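Local coordinates for putative non-ribosomal peptide synthetase (Actinomadura parvosata subsp. kistnae, PDB 6M7L), which probably takes part in non-ribosomal peptide synthesis through its condensation domain, of the kind that joins carrier-bound acyl or peptidyl groups to an acceptor, at residues R290-D302 with R368-E380. Sequence-based numbering, arbitrary orientation.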
loop_
_atom_site.group_PDB
_atom_site.type_symbol
_atom_site.label_atom_id
_atom_site.label_comp_id
_atom_site.label_asym_id
_atom_site.label_seq_id
_atom_site.Cartn_x
_atom_site.Cartn_y
_atom_site.Cartn_z
ATOM N N ARG A 290 11.503 13.166 -38.789
ATOM C CA ARG A 290 10.833 11.960 -39.251
ATOM C C ARG A 290 9.323 12.145 -39.189
ATOM O O ARG A 290 8.796 12.714 -38.228
ATOM C CB ARG A 290 11.253 10.752 -38.410
ATOM C CG ARG A 290 10.774 9.415 -38.945
ATOM C CD ARG A 290 11.410 8.270 -38.172
ATOM N NE ARG A 290 12.847 8.180 -38.407
ATOM C CZ ARG A 290 13.418 7.273 -39.192
ATOM N NH1 ARG A 290 14.734 7.263 -39.350
ATOM N NH2 ARG A 290 12.671 6.370 -39.815
ATOM N N THR A 291 8.633 11.659 -40.221
ATOM C CA THR A 291 7.179 11.743 -40.291
ATOM C C THR A 291 6.480 10.612 -39.549
ATOM O O THR A 291 5.246 10.589 -39.515
ATOM C CB THR A 291 6.714 11.739 -41.751
ATOM O OG1 THR A 291 7.060 10.487 -42.361
ATOM C CG2 THR A 291 7.367 12.873 -42.526
ATOM N N SER A 292 7.226 9.677 -38.963
ATOM C CA SER A 292 6.644 8.507 -38.308
ATOM C C SER A 292 7.450 8.217 -37.048
ATOM O O SER A 292 8.543 7.651 -37.121
ATOM C CB SER A 292 6.630 7.304 -39.243
ATOM O OG SER A 292 6.443 6.100 -38.522
ATOM N N VAL A 293 6.905 8.592 -35.895
ATOM C CA VAL A 293 7.566 8.406 -34.609
ATOM C C VAL A 293 6.848 7.299 -33.847
ATOM O O VAL A 293 5.617 7.192 -33.895
ATOM C CB VAL A 293 7.596 9.721 -33.805
ATOM C CG1 VAL A 293 6.220 10.349 -33.773
ATOM C CG2 VAL A 293 8.122 9.489 -32.398
ATOM N N THR A 294 7.624 6.464 -33.162
ATOM C CA THR A 294 7.103 5.332 -32.401
ATOM C C THR A 294 7.681 5.396 -30.994
ATOM O O THR A 294 8.866 5.110 -30.797
ATOM C CB THR A 294 7.463 4.002 -33.068
ATOM O OG1 THR A 294 6.981 3.987 -34.417
ATOM C CG2 THR A 294 6.851 2.836 -32.299
ATOM N N ILE A 295 6.859 5.778 -30.026
ATOM C CA ILE A 295 7.225 5.684 -28.628
ATOM C C ILE A 295 6.622 4.407 -28.056
ATOM O O ILE A 295 5.785 3.751 -28.676
ATOM C CB ILE A 295 6.773 6.919 -27.815
ATOM C CG1 ILE A 295 5.257 6.893 -27.617
ATOM C CG2 ILE A 295 7.223 8.207 -28.493
ATOM C CD1 ILE A 295 4.824 7.191 -26.200
ATOM N N GLY A 296 7.056 4.043 -26.847
ATOM C CA GLY A 296 6.531 2.882 -26.170
ATOM C C GLY A 296 6.087 3.245 -24.765
ATOM O O GLY A 296 6.264 4.375 -24.305
ATOM N N THR A 297 5.491 2.266 -24.094
ATOM C CA THR A 297 5.109 2.434 -22.701
ATOM C C THR A 297 5.190 1.077 -22.025
ATOM O O THR A 297 4.877 0.052 -22.638
ATOM C CB THR A 297 3.704 3.039 -22.559
ATOM O OG1 THR A 297 3.439 3.322 -21.178
ATOM C CG2 THR A 297 2.635 2.092 -23.094
ATOM N N ARG A 298 5.641 1.072 -20.774
ATOM C CA ARG A 298 5.719 -0.156 -19.997
ATOM C C ARG A 298 4.406 -0.357 -19.255
ATOM O O ARG A 298 3.995 0.498 -18.462
ATOM C CB ARG A 298 6.883 -0.125 -19.009
ATOM C CG ARG A 298 7.174 -1.486 -18.388
ATOM C CD ARG A 298 8.095 -1.379 -17.188
ATOM N NE ARG A 298 7.421 -0.786 -16.037
ATOM C CZ ARG A 298 6.776 -1.483 -15.108
ATOM N NH1 ARG A 298 6.716 -2.805 -15.191
ATOM N NH2 ARG A 298 6.192 -0.860 -14.094
ATOM N N LEU A 299 3.744 -1.471 -19.526
ATOM C CA LEU A 299 2.589 -1.792 -18.708
ATOM C C LEU A 299 2.981 -2.799 -17.637
ATOM O O LEU A 299 3.826 -3.668 -17.881
ATOM C CB LEU A 299 1.461 -2.368 -19.564
ATOM C CG LEU A 299 0.954 -1.466 -20.692
ATOM C CD1 LEU A 299 -0.003 -2.224 -21.597
ATOM C CD2 LEU A 299 0.285 -0.224 -20.127
ATOM N N PRO A 300 2.411 -2.714 -16.440
ATOM C CA PRO A 300 2.743 -3.700 -15.403
ATOM C C PRO A 300 2.095 -5.046 -15.680
ATOM O O PRO A 300 1.581 -5.279 -16.780
ATOM C CB PRO A 300 2.198 -3.058 -14.123
ATOM C CG PRO A 300 1.064 -2.211 -14.598
ATOM C CD PRO A 300 1.464 -1.695 -15.955
ATOM N N ARG A 301 2.117 -5.940 -14.695
ATOM C CA ARG A 301 1.471 -7.235 -14.853
ATOM C C ARG A 301 -0.017 -7.056 -15.124
ATOM O O ARG A 301 -0.623 -6.048 -14.749
ATOM C CB ARG A 301 1.674 -8.091 -13.604
ATOM C CG ARG A 301 1.074 -7.509 -12.341
ATOM C CD ARG A 301 1.633 -8.213 -11.121
ATOM N NE ARG A 301 3.081 -8.046 -11.030
ATOM C CZ ARG A 301 3.859 -8.694 -10.169
ATOM N NH1 ARG A 301 3.332 -9.566 -9.319
ATOM N NH2 ARG A 301 5.167 -8.473 -10.161
ATOM N N ASP A 302 -0.602 -8.044 -15.800
ATOM C CA ASP A 302 -2.033 -8.025 -16.070
ATOM C C ASP A 302 -2.796 -7.934 -14.757
ATOM O O ASP A 302 -2.790 -8.879 -13.963
ATOM C CB ASP A 302 -2.455 -9.270 -16.857
ATOM C CG ASP A 302 -3.835 -9.131 -17.480
ATOM O OD1 ASP A 302 -4.658 -8.348 -16.960
ATOM O OD2 ASP A 302 -4.096 -9.810 -18.497
ATOM N N ARG A 368 20.780 -0.079 -29.139
ATOM C CA ARG A 368 19.571 0.674 -29.445
ATOM C C ARG A 368 18.369 -0.225 -29.207
ATOM O O ARG A 368 18.318 -1.344 -29.729
ATOM C CB ARG A 368 19.572 1.189 -30.889
ATOM C CG ARG A 368 18.319 1.970 -31.257
ATOM C CD ARG A 368 18.498 2.740 -32.553
ATOM N NE ARG A 368 18.567 1.854 -33.710
ATOM C CZ ARG A 368 17.580 1.688 -34.583
ATOM N NH1 ARG A 368 16.443 2.359 -34.437
ATOM N NH2 ARG A 368 17.731 0.858 -35.608
ATOM N N HIS A 369 17.411 0.262 -28.423
ATOM C CA HIS A 369 16.261 -0.552 -28.057
ATOM C C HIS A 369 15.397 -0.832 -29.284
ATOM O O HIS A 369 15.263 0.028 -30.162
ATOM C CB HIS A 369 15.437 0.148 -26.976
ATOM C CG HIS A 369 14.393 -0.722 -26.351
ATOM N ND1 HIS A 369 13.083 -0.738 -26.779
ATOM C CD2 HIS A 369 14.466 -1.609 -25.330
ATOM C CE1 HIS A 369 12.393 -1.596 -26.047
ATOM N NE2 HIS A 369 13.210 -2.139 -25.162
ATOM N N PRO A 370 14.808 -2.023 -29.382
ATOM C CA PRO A 370 14.008 -2.357 -30.566
ATOM C C PRO A 370 12.729 -1.538 -30.658
ATOM O O PRO A 370 12.149 -1.123 -29.650
ATOM C CB PRO A 370 13.693 -3.846 -30.374
ATOM C CG PRO A 370 14.726 -4.343 -29.418
ATOM C CD PRO A 370 15.009 -3.190 -28.507
ATOM N N ILE A 371 12.308 -1.300 -31.901
ATOM C CA ILE A 371 11.026 -0.694 -32.256
ATOM C C ILE A 371 10.902 0.739 -31.745
ATOM O O ILE A 371 10.542 1.644 -32.505
ATOM C CB ILE A 371 9.850 -1.557 -31.766
ATOM C CG1 ILE A 371 9.969 -2.975 -32.332
ATOM C CG2 ILE A 371 8.528 -0.940 -32.197
ATOM C CD1 ILE A 371 8.819 -3.886 -31.963
ATOM N N PHE A 372 11.178 0.963 -30.462
ATOM C CA PHE A 372 11.150 2.311 -29.917
ATOM C C PHE A 372 12.354 2.525 -29.014
ATOM O O PHE A 372 12.881 1.586 -28.414
ATOM C CB PHE A 372 9.846 2.601 -29.145
ATOM C CG PHE A 372 9.566 1.639 -28.027
ATOM C CD1 PHE A 372 10.086 1.853 -26.760
ATOM C CD2 PHE A 372 8.766 0.530 -28.238
ATOM C CE1 PHE A 372 9.826 0.969 -25.732
ATOM C CE2 PHE A 372 8.499 -0.354 -27.209
ATOM C CZ PHE A 372 9.030 -0.136 -25.957
ATOM N N GLN A 373 12.788 3.781 -28.939
ATOM C CA GLN A 373 13.869 4.187 -28.058
ATOM C C GLN A 373 13.424 5.205 -27.024
ATOM O O GLN A 373 14.207 5.537 -26.127
ATOM C CB GLN A 373 15.041 4.767 -28.868
ATOM C CG GLN A 373 15.646 3.801 -29.872
ATOM C CD GLN A 373 14.763 3.579 -31.084
ATOM O OE1 GLN A 373 14.245 4.529 -31.669
ATOM N NE2 GLN A 373 14.573 2.317 -31.457
ATOM N N VAL A 374 12.199 5.710 -27.133
ATOM C CA VAL A 374 11.613 6.635 -26.175
ATOM C C VAL A 374 10.367 5.979 -25.602
ATOM O O VAL A 374 9.576 5.382 -26.341
ATOM C CB VAL A 374 11.277 7.988 -26.835
ATOM C CG1 VAL A 374 10.609 8.926 -25.839
ATOM C CG2 VAL A 374 12.536 8.617 -27.410
ATOM N N ALA A 375 10.203 6.068 -24.286
ATOM C CA ALA A 375 9.043 5.509 -23.617
ATOM C C ALA A 375 8.414 6.565 -22.719
ATOM O O ALA A 375 9.086 7.486 -22.248
ATOM C CB ALA A 375 9.402 4.262 -22.799
ATOM N N LEU A 376 7.111 6.422 -22.492
ATOM C CA LEU A 376 6.339 7.397 -21.735
ATOM C C LEU A 376 5.508 6.687 -20.678
ATOM O O LEU A 376 4.790 5.729 -20.988
ATOM C CB LEU A 376 5.432 8.213 -22.661
ATOM C CG LEU A 376 4.352 9.070 -21.999
ATOM C CD1 LEU A 376 4.966 10.104 -21.065
ATOM C CD2 LEU A 376 3.483 9.739 -23.054
ATOM N N GLN A 377 5.610 7.155 -19.437
ATOM C CA GLN A 377 4.742 6.720 -18.352
ATOM C C GLN A 377 3.996 7.930 -17.812
ATOM O O GLN A 377 4.616 8.937 -17.451
ATOM C CB GLN A 377 5.529 6.048 -17.222
ATOM C CG GLN A 377 6.530 5.001 -17.668
ATOM C CD GLN A 377 5.930 3.931 -18.563
ATOM O OE1 GLN A 377 6.541 3.523 -19.551
ATOM N NE2 GLN A 377 4.736 3.460 -18.213
ATOM N N LEU A 378 2.671 7.836 -17.769
ATOM C CA LEU A 378 1.824 8.870 -17.186
ATOM C C LEU A 378 0.972 8.210 -16.112
ATOM O O LEU A 378 0.075 7.419 -16.421
ATOM C CB LEU A 378 0.960 9.546 -18.252
ATOM C CG LEU A 378 0.210 10.805 -17.813
ATOM C CD1 LEU A 378 0.257 11.860 -18.904
ATOM C CD2 LEU A 378 -1.229 10.480 -17.447
ATOM N N ASP A 379 1.256 8.531 -14.855
ATOM C CA ASP A 379 0.617 7.889 -13.717
ATOM C C ASP A 379 -0.250 8.883 -12.957
ATOM O O ASP A 379 0.125 10.048 -12.786
ATOM C CB ASP A 379 1.662 7.296 -12.771
ATOM C CG ASP A 379 2.572 6.303 -13.460
ATOM O OD1 ASP A 379 2.078 5.545 -14.321
ATOM O OD2 ASP A 379 3.780 6.284 -13.142
ATOM N N GLU A 380 -1.409 8.416 -12.510
ATOM C CA GLU A 380 -2.185 9.160 -11.533
ATOM C C GLU A 380 -1.531 9.015 -10.165
ATOM O O GLU A 380 -0.875 8.012 -9.873
ATOM C CB GLU A 380 -3.628 8.651 -11.483
ATOM C CG GLU A 380 -4.156 8.079 -12.797
ATOM C CD GLU A 380 -4.437 9.141 -13.845
ATOM O OE1 GLU A 380 -3.673 9.228 -14.832
ATOM O OE2 GLU A 380 -5.427 9.888 -13.683
#
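Gly296 and Ala375 form a single parallel bridge between strands 292-299 and 374-380, whose N-to-C directions diverge by 47°. Gly296 N donates to Val374 O and Gly296 O accepts from Leu376 N, both at 2.9 Å, after which the backbones part and side chains take over the pairing. The Phe372 ring lies against Gly296, whose CA sits almost directly over the ring centre, 3.6 Å from the centroid, in a CH-pi contact. Glycine suits this spot because a beta carbon would run into the ring. Toward the rim of the opposite face lie His369 ND1 and Pro370 O; ND1 donates to Phe372 O. An alanine in place of Phe372 would probably take away the ring over Gly296 CA and open a gap between it and His369. Further along, the Thr297 hydroxyl supplies a donor for Leu376 O, OG1 lying 2.8 Å away. Gln377 bends at chi2 (-53°), and its amide offers both an acceptor and a donor to the Arg298 backbone: OE1 takes an almost straight bond (178°) from Arg298 N on an in-plane lone pair, while NE2 gives a weak one to Arg298 O. Trp411 also donates to OE1. Beside the bridge, Ile295 CD1 packs on Leu376 CB (3.7 Å), under helix 272-288. The bridge thus joins the antiparallel pair 292-299/317-324 to edge strand 374-380 of the four-stranded sheet, within the C-terminal of the two CoA-acyltransferase-like lobes expected of a condensation domain.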